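Local atomic coordinates of beta-catenin homolog sys-1 (Caenorhabditis elegans, PDB entry 3C2G), a protein that acts as a transcription coregulator in the Wnt signalling asymmetry pathway, binding the TCF factor pop-1 directly to activate or repress target genes. Residues A[362-367]-A[425-430]; A[368-373]-A[431-436]. One frame throughout, in Å; residues are numbered along the deposited sequence.

Contact 1: A[362-367]-A[425-430]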
ATOM      1  N   ILE A 362     -16.765  19.574  -2.052  1.00 31.23           N
ATOM      2  CA  ILE A 362     -17.594  18.369  -2.039  1.00 30.55           C
ATOM      3  C   ILE A 362     -17.575  17.737  -0.644  1.00 30.11           C
ATOM      4  O   ILE A 362     -18.620  17.485  -0.043  1.00 29.27           O
ATOM      5  CB  ILE A 362     -17.167  17.377  -3.139  1.00 30.79           C
ATOM      6  CG1 ILE A 362     -17.497  17.980  -4.513  1.00 30.92           C
ATOM      7  CG2 ILE A 362     -17.845  16.016  -2.945  1.00 28.48           C
ATOM      8  CD1 ILE A 362     -16.629  17.480  -5.663  1.00 29.23           C
ATOM      9  N   ALA A 363     -16.374  17.518  -0.127  1.00 30.49           N
ATOM     10  CA  ALA A 363     -16.206  16.948   1.195  1.00 30.88           C
ATOM     11  C   ALA A 363     -16.999  17.712   2.279  1.00 31.68           C
ATOM     12  O   ALA A 363     -17.754  17.113   3.050  1.00 31.19           O
ATOM     13  CB  ALA A 363     -14.733  16.867   1.528  1.00 30.05           C
ATOM     14  N   ILE A 364     -16.854  19.033   2.319  1.00 33.39           N
ATOM     15  CA  ILE A 364     -17.572  19.845   3.315  1.00 34.69           C
ATOM     16  C   ILE A 364     -19.092  19.680   3.241  1.00 34.74           C
ATOM     17  O   ILE A 364     -19.746  19.532   4.269  1.00 35.64           O
ATOM     18  CB  ILE A 364     -17.158  21.332   3.222  1.00 35.85           C
ATOM     19  CG1 ILE A 364     -15.765  21.520   3.822  1.00 35.22           C
ATOM     20  CG2 ILE A 364     -18.162  22.250   3.924  1.00 36.23           C
ATOM     21  CD1 ILE A 364     -15.079  22.734   3.290  1.00 36.33           C
ATOM     22  N   ARG A 365     -19.650  19.671   2.034  1.00 35.38           N
ATOM     23  CA  ARG A 365     -21.095  19.501   1.864  1.00 36.51           C
ATOM     24  C   ARG A 365     -21.567  18.115   2.278  1.00 36.54           C
ATOM     25  O   ARG A 365     -22.755  17.909   2.537  1.00 37.32           O
ATOM     26  CB  ARG A 365     -21.533  19.796   0.430  1.00 35.72           C
ATOM     27  CG  ARG A 365     -21.515  21.270   0.064  1.00 38.65           C
ATOM     28  CD  ARG A 365     -22.234  21.549  -1.266  1.00 40.22           C
ATOM     29  NE  ARG A 365     -21.385  21.305  -2.436  1.00 47.79           N
ATOM     30  CZ  ARG A 365     -21.402  20.185  -3.162  1.00 51.20           C
ATOM     31  NH1 ARG A 365     -22.232  19.194  -2.847  1.00 50.40           N
ATOM     32  NH2 ARG A 365     -20.585  20.054  -4.208  1.00 52.72           N
ATOM     33  N   SER A 366     -20.652  17.157   2.347  1.00 36.15           N
ATOM     34  CA  SER A 366     -21.028  15.841   2.841  1.00 36.53           C
ATOM     35  C   SER A 366     -20.588  15.637   4.287  1.00 35.72           C
ATOM     36  O   SER A 366     -20.560  14.503   4.778  1.00 35.59           O
ATOM     37  CB  SER A 366     -20.485  14.747   1.926  1.00 37.17           C
ATOM     38  OG  SER A 366     -20.838  15.038   0.577  1.00 42.38           O
ATOM     39  N   ASN A 367     -20.256  16.738   4.962  1.00 34.70           N
ATOM     40  CA  ASN A 367     -19.915  16.720   6.384  1.00 34.66           C
ATOM     41  C   ASN A 367     -18.589  16.046   6.710  1.00 33.51           C
ATOM     42  O   ASN A 367     -18.424  15.487   7.790  1.00 33.26           O
ATOM     43  CB  ASN A 367     -21.046  16.087   7.221  1.00 34.89           C
ATOM     44  CG  ASN A 367     -22.097  17.108   7.658  1.00 39.89           C
ATOM     45  OD1 ASN A 367     -22.179  18.218   7.114  1.00 43.83           O
ATOM     46  ND2 ASN A 367     -22.902  16.737   8.652  1.00 43.14           N
ATOM     47  N   PRO A 425     -21.671  29.044   7.812  1.00 46.93           N
ATOM     48  CA  PRO A 425     -22.100  28.457   9.088  1.00 46.20           C
ATOM     49  C   PRO A 425     -21.939  26.938   9.146  1.00 45.20           C
ATOM     50  O   PRO A 425     -21.683  26.393  10.224  1.00 44.71           O
ATOM     51  CB  PRO A 425     -23.586  28.860   9.189  1.00 45.76           C
ATOM     52  CG  PRO A 425     -23.989  29.215   7.798  1.00 46.43           C
ATOM     53  CD  PRO A 425     -22.759  29.804   7.170  1.00 46.73           C
ATOM     54  N   ASN A 426     -22.096  26.273   8.000  1.00 44.95           N
ATOM     55  CA  ASN A 426     -21.866  24.826   7.885  1.00 44.99           C
ATOM     56  C   ASN A 426     -20.425  24.431   8.251  1.00 43.98           C
ATOM     57  O   ASN A 426     -20.203  23.642   9.177  1.00 43.46           O
ATOM     58  CB  ASN A 426     -22.209  24.337   6.478  1.00 45.47           C
ATOM     59  CG  ASN A 426     -22.336  22.818   6.399  1.00 49.12           C
ATOM     60  OD1 ASN A 426     -22.401  22.126   7.424  1.00 49.09           O
ATOM     61  ND2 ASN A 426     -22.394  22.295   5.171  1.00 51.68           N
ATOM     62  N   GLU A 427     -19.460  24.996   7.523  1.00 42.78           N
ATOM     63  CA  GLU A 427     -18.041  24.845   7.829  1.00 42.58           C
ATOM     64  C   GLU A 427     -17.724  25.215   9.286  1.00 41.68           C
ATOM     65  O   GLU A 427     -16.972  24.505   9.950  1.00 40.60           O
ATOM     66  CB  GLU A 427     -17.182  25.717   6.902  1.00 43.07           C
ATOM     67  CG  GLU A 427     -17.348  25.476   5.409  1.00 46.17           C
ATOM     68  CD  GLU A 427     -18.438  26.320   4.777  1.00 49.88           C
ATOM     69  OE1 GLU A 427     -18.095  27.330   4.121  1.00 53.11           O
ATOM     70  OE2 GLU A 427     -19.632  25.980   4.935  1.00 51.38           O
ATOM     71  N   LYS A 428     -18.301  26.319   9.769  1.00 41.10           N
ATOM     72  CA  LYS A 428     -17.970  26.850  11.093  1.00 41.25           C
ATOM     73  C   LYS A 428     -18.313  25.877  12.205  1.00 40.76           C
ATOM     74  O   LYS A 428     -17.482  25.643  13.079  1.00 40.88           O
ATOM     75  CB  LYS A 428     -18.623  28.217  11.357  1.00 41.21           C
ATOM     76  CG  LYS A 428     -17.926  29.425  10.731  1.00 41.75           C
ATOM     77  CD  LYS A 428     -18.860  30.636  10.794  1.00 43.49           C
ATOM     78  CE  LYS A 428     -18.123  31.982  10.727  1.00 48.56           C
ATOM     79  NZ  LYS A 428     -17.989  32.529   9.331  1.00 51.11           N
ATOM     80  N   GLN A 429     -19.512  25.295  12.180  1.00 40.32           N
ATOM     81  CA  GLN A 429     -19.896  24.381  13.263  1.00 41.15           C
ATOM     82  C   GLN A 429     -19.071  23.086  13.247  1.00 39.36           C
ATOM     83  O   GLN A 429     -18.770  22.523  14.297  1.00 39.46           O
ATOM     84  CB  GLN A 429     -21.418  24.110  13.332  1.00 40.59           C
ATOM     85  CG  GLN A 429     -22.057  23.440  12.114  1.00 43.11           C
ATOM     86  CD  GLN A 429     -23.372  22.704  12.450  1.00 45.04           C
ATOM     87  OE1 GLN A 429     -24.279  23.251  13.100  1.00 49.27           O
ATOM     88  NE2 GLN A 429     -23.478  21.457  11.992  1.00 50.31           N
ATOM     89  N   GLN A 430     -18.691  22.638  12.060  1.00 37.83           N
ATOM     90  CA  GLN A 430     -17.851  21.451  11.931  1.00 37.37           C
ATOM     91  C   GLN A 430     -16.454  21.714  12.515  1.00 35.73           C
ATOM     92  O   GLN A 430     -15.989  20.988  13.389  1.00 34.96           O
ATOM     93  CB  GLN A 430     -17.779  20.984  10.464  1.00 37.42           C
ATOM     94  CG  GLN A 430     -19.095  20.406   9.881  1.00 37.14           C
ATOM     95  CD  GLN A 430     -18.952  19.985   8.414  1.00 39.16           C
ATOM     96  OE1 GLN A 430     -18.257  19.015   8.091  1.00 41.38           O
ATOM     97  NE2 GLN A 430     -19.599  20.726   7.518  1.00 42.67           N
TER

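Contact 2: A[368-373]-A[431-436]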
ATOM      1  N   ALA A 368     -17.642  16.101   5.783  1.00 32.79           N
ATOM      2  CA  ALA A 368     -16.360  15.439   5.991  1.00 32.95           C
ATOM      3  C   ALA A 368     -15.721  15.845   7.321  1.00 32.71           C
ATOM      4  O   ALA A 368     -15.204  14.996   8.039  1.00 32.54           O
ATOM      5  CB  ALA A 368     -15.412  15.712   4.829  1.00 32.53           C
ATOM      6  N   ILE A 369     -15.780  17.131   7.662  1.00 33.21           N
ATOM      7  CA  ILE A 369     -15.134  17.611   8.888  1.00 33.85           C
ATOM      8  C   ILE A 369     -15.791  17.024  10.130  1.00 34.38           C
ATOM      9  O   ILE A 369     -15.104  16.540  11.033  1.00 35.18           O
ATOM     10  CB  ILE A 369     -15.015  19.161   8.951  1.00 33.20           C
ATOM     11  CG1 ILE A 369     -14.143  19.657   7.798  1.00 33.92           C
ATOM     12  CG2 ILE A 369     -14.393  19.596  10.274  1.00 32.41           C
ATOM     13  CD1 ILE A 369     -14.374  21.096   7.384  1.00 35.19           C
ATOM     14  N   PHE A 370     -17.114  17.032  10.168  1.00 34.67           N
ATOM     15  CA  PHE A 370     -17.824  16.352  11.236  1.00 36.46           C
ATOM     16  C   PHE A 370     -17.354  14.894  11.382  1.00 35.80           C
ATOM     17  O   PHE A 370     -17.141  14.410  12.494  1.00 36.59           O
ATOM     18  CB  PHE A 370     -19.326  16.380  10.967  1.00 38.70           C
ATOM     19  CG  PHE A 370     -20.142  16.704  12.171  1.00 42.97           C
ATOM     20  CD1 PHE A 370     -20.701  17.976  12.319  1.00 44.98           C
ATOM     21  CD2 PHE A 370     -20.349  15.745  13.172  1.00 46.34           C
ATOM     22  CE1 PHE A 370     -21.460  18.294  13.440  1.00 47.69           C
ATOM     23  CE2 PHE A 370     -21.105  16.048  14.305  1.00 47.91           C
ATOM     24  CZ  PHE A 370     -21.668  17.329  14.437  1.00 46.83           C
ATOM     25  N   LEU A 371     -17.192  14.201  10.257  1.00 34.25           N
ATOM     26  CA  LEU A 371     -16.829  12.798  10.272  1.00 32.91           C
ATOM     27  C   LEU A 371     -15.450  12.558  10.851  1.00 31.98           C
ATOM     28  O   LEU A 371     -15.259  11.598  11.606  1.00 31.78           O
ATOM     29  CB  LEU A 371     -16.935  12.188   8.872  1.00 34.15           C
ATOM     30  CG  LEU A 371     -16.546  10.712   8.755  1.00 34.27           C
ATOM     31  CD1 LEU A 371     -17.463   9.855   9.594  1.00 33.44           C
ATOM     32  CD2 LEU A 371     -16.574  10.277   7.321  1.00 35.91           C
ATOM     33  N   LEU A 372     -14.495  13.422  10.510  1.00 30.59           N
ATOM     34  CA  LEU A 372     -13.174  13.378  11.136  1.00 30.22           C
ATOM     35  C   LEU A 372     -13.266  13.440  12.652  1.00 30.58           C
ATOM     36  O   LEU A 372     -12.545  12.732  13.350  1.00 32.05           O
ATOM     37  CB  LEU A 372     -12.294  14.526  10.658  1.00 29.82           C
ATOM     38  CG  LEU A 372     -12.105  14.704   9.159  1.00 30.20           C
ATOM     39  CD1 LEU A 372     -11.306  15.968   8.907  1.00 29.64           C
ATOM     40  CD2 LEU A 372     -11.440  13.478   8.535  1.00 28.90           C
ATOM     41  N   HIS A 373     -14.150  14.292  13.158  1.00 29.99           N
ATOM     42  CA  HIS A 373     -14.332  14.441  14.592  1.00 29.65           C
ATOM     43  C   HIS A 373     -14.844  13.144  15.213  1.00 28.96           C
ATOM     44  O   HIS A 373     -14.390  12.734  16.275  1.00 28.50           O
ATOM     45  CB  HIS A 373     -15.280  15.614  14.894  1.00 29.38           C
ATOM     46  CG  HIS A 373     -15.515  15.831  16.353  1.00 31.77           C
ATOM     47  ND1 HIS A 373     -16.488  15.153  17.063  1.00 34.29           N
ATOM     48  CD2 HIS A 373     -14.885  16.630  17.245  1.00 33.49           C
ATOM     49  CE1 HIS A 373     -16.446  15.531  18.326  1.00 34.87           C
ATOM     50  NE2 HIS A 373     -15.487  16.431  18.464  1.00 34.09           N
ATOM     51  N   VAL A 431     -15.808  22.785  12.071  1.00 34.67           N
ATOM     52  CA  VAL A 431     -14.480  23.112  12.568  1.00 33.39           C
ATOM     53  C   VAL A 431     -14.458  23.376  14.080  1.00 34.21           C
ATOM     54  O   VAL A 431     -13.495  23.010  14.759  1.00 34.32           O
ATOM     55  CB  VAL A 431     -13.878  24.286  11.792  1.00 32.89           C
ATOM     56  CG1 VAL A 431     -12.566  24.746  12.415  1.00 31.05           C
ATOM     57  CG2 VAL A 431     -13.669  23.892  10.329  1.00 31.97           C
ATOM     58  N   CYS A 432     -15.515  23.986  14.611  1.00 34.09           N
ATOM     59  CA  CYS A 432     -15.533  24.390  16.024  1.00 34.45           C
ATOM     60  C   CYS A 432     -15.696  23.219  16.975  1.00 33.85           C
ATOM     61  O   CYS A 432     -15.369  23.313  18.154  1.00 33.87           O
ATOM     62  CB  CYS A 432     -16.629  25.426  16.281  1.00 35.10           C
ATOM     63  SG  CYS A 432     -16.219  27.063  15.642  1.00 39.55           S
ATOM     64  N   LYS A 433     -16.212  22.113  16.468  1.00 33.97           N
ATOM     65  CA  LYS A 433     -16.238  20.876  17.241  1.00 34.48           C
ATOM     66  C   LYS A 433     -14.843  20.484  17.746  1.00 33.87           C
ATOM     67  O   LYS A 433     -14.719  19.888  18.815  1.00 33.97           O
ATOM     68  CB  LYS A 433     -16.824  19.745  16.404  1.00 34.95           C
ATOM     69  CG  LYS A 433     -18.328  19.815  16.252  1.00 38.12           C
ATOM     70  CD  LYS A 433     -18.921  18.413  16.163  1.00 45.10           C
ATOM     71  CE  LYS A 433     -19.163  17.811  17.547  1.00 47.80           C
ATOM     72  NZ  LYS A 433     -20.342  18.441  18.221  1.00 49.63           N
ATOM     73  N   PHE A 434     -13.802  20.839  16.990  1.00 32.97           N
ATOM     74  CA  PHE A 434     -12.433  20.492  17.361  1.00 33.14           C
ATOM     75  C   PHE A 434     -11.866  21.233  18.571  1.00 33.49           C
ATOM     76  O   PHE A 434     -10.802  20.851  19.068  1.00 33.43           O
ATOM     77  CB  PHE A 434     -11.475  20.552  16.156  1.00 33.08           C
ATOM     78  CG  PHE A 434     -11.543  19.328  15.278  1.00 32.91           C
ATOM     79  CD1 PHE A 434     -10.720  18.236  15.518  1.00 32.49           C
ATOM     80  CD2 PHE A 434     -12.453  19.254  14.229  1.00 31.96           C
ATOM     81  CE1 PHE A 434     -10.791  17.093  14.702  1.00 33.22           C
ATOM     82  CE2 PHE A 434     -12.528  18.117  13.417  1.00 32.89           C
ATOM     83  CZ  PHE A 434     -11.693  17.038  13.650  1.00 30.40           C
ATOM     84  N   ILE A 435     -12.570  22.258  19.059  1.00 33.08           N
ATOM     85  CA  ILE A 435     -12.224  22.835  20.349  1.00 33.58           C
ATOM     86  C   ILE A 435     -13.136  22.413  21.497  1.00 34.56           C
ATOM     87  O   ILE A 435     -13.000  22.920  22.613  1.00 35.34           O
ATOM     88  CB  ILE A 435     -12.026  24.391  20.324  1.00 34.15           C
ATOM     89  CG1 ILE A 435     -13.184  25.113  19.621  1.00 33.53           C
ATOM     90  CG2 ILE A 435     -10.665  24.758  19.720  1.00 33.71           C
ATOM     91  CD1 ILE A 435     -14.381  25.364  20.520  1.00 33.56           C
ATOM     92  N   GLU A 436     -14.040  21.464  21.258  1.00 34.61           N
ATOM     93  CA  GLU A 436     -14.806  20.872  22.362  1.00 34.95           C
ATOM     94  C   GLU A 436     -13.855  20.140  23.299  1.00 35.99           C
ATOM     95  O   GLU A 436     -12.834  19.625  22.855  1.00 36.23           O
ATOM     96  CB  GLU A 436     -15.880  19.921  21.848  1.00 34.82           C
ATOM     97  CG  GLU A 436     -17.130  20.607  21.301  1.00 35.11           C
ATOM     98  CD  GLU A 436     -18.159  19.619  20.769  0.50 35.52           C
ATOM     99  OE1 GLU A 436     -17.879  18.398  20.755  0.50 36.40           O
ATOM    100  OE2 GLU A 436     -19.254  20.064  20.365  0.50 36.15           O
TER

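Contact 1: A[362-367]-A[425-430]
Gln430 reaches across to the end of helix 357-365, where its amide lies against the backbone of Ile364 and Asn367. Its NE2 gives a weak but nearly straight hydrogen bond to Ile364 O, at 3.5 Å and 166°. The same nitrogen has weak bonds at home, to Asn426 OD1 at 3.1 Å and to Asn426 O, so NE2 has three weak acceptors and no strong one among them. On the other branch, Gln430 OE1 lies 3.3 Å from Asn367 C. This oxygen also accepts a hydrogen bond from Phe370 N, at the start of helix 368-377. The chain runs extended beyond CG (chi2 179°), which carries the amide this far. With an alanine in its place, Phe370 N would probably lose this acceptor and a gap would open between the turn at Asn367 and helix 425-432.

The apolar part centres on Ile364. It crosses Glu427 at about a right angle, Ile364 CG2 set 3.6 Å from Glu427 CG, and Trp412 touches both side chains. Glu427 bends at chi2, and its OE1 accepts a hydrogen bond from Gly424 N, just before helix 425-432.

Backbone bonds shape the turn itself. Asn367, with positive phi (70°), is the C-prime residue of a Schellman motif, in which Asn367 N bonds to Ile364 O at 2.9 Å and Ala368 N to Ala363 O. A helix closed this way and followed at once by another is in keeping with the short turns that join helices in armadillo domains.

Contact 2: A[368-373]-A[431-436]
Ile369 opens the contact, packing against Val431 and Phe434 with different branches. Its CD1 lies 4.1 Å from Val431 CG2, while CG2, held anti to the backbone N, touches CE2 of the Phe434 ring at 3.9 Å. The carbonyl oxygen of Ile369 stands at the edge of that same ring, near its plane.

The CB of Phe370 points away from 431-436, yet its ring swings back over the aliphatic part of Lys433. Lys433 CD sits over one face, 3.8 Å from the Phe370 ring centroid and displaced toward the rim near CZ, a CH-pi contact.

Leu372 adds its CB, which meets the edge of Phe434 at CZ, 4.0 Å away.

His373 brings the two themes together. With CG anti to the backbone N (chi1 -180°), its ring extends between Phe434 and Lys433. The edge of the imidazole points at the face of Phe434 in a T-shaped pair, centroids 5.6 Å apart and planes at 88°. One imidazole face receives Lys433 CE, 3.9 Å from the His373 ring centroid, in a second CH-pi contact. Bends along the lysine chain let CD and CE serve two rings, while Lys433 NZ forms a salt bridge with Glu436 OE2 at 2.9 Å, approached on the syn side but tilted out of the carboxylate plane.

Helix 388-409 packs against the apolar half of this seam, Phe408 touching Ile369, Thr404 touching Leu372 and Leu405 touching Phe434; helix 325-335 flanks helix 368-377 on another side through Leu371.

How the contacts relate
Both contacts use helix 425-432, contact 2 carrying on into the residues after it; across from it stand helix 357-365 and then helix 368-377, which follows directly in the chain. Each contact is partly buried. Contact 1, at the turn between those two helices, has polar groups meeting in weak bonds beside one sizeable isoleucine contact. Contact 2 buries more surface, 396 against 245 Å², and relies on aliphatic and aromatic packing that passes into a partly exposed layer of ring and lysine. With centres about 9 Å apart, the two are continuous, because the chain runs from one to the next on both sides.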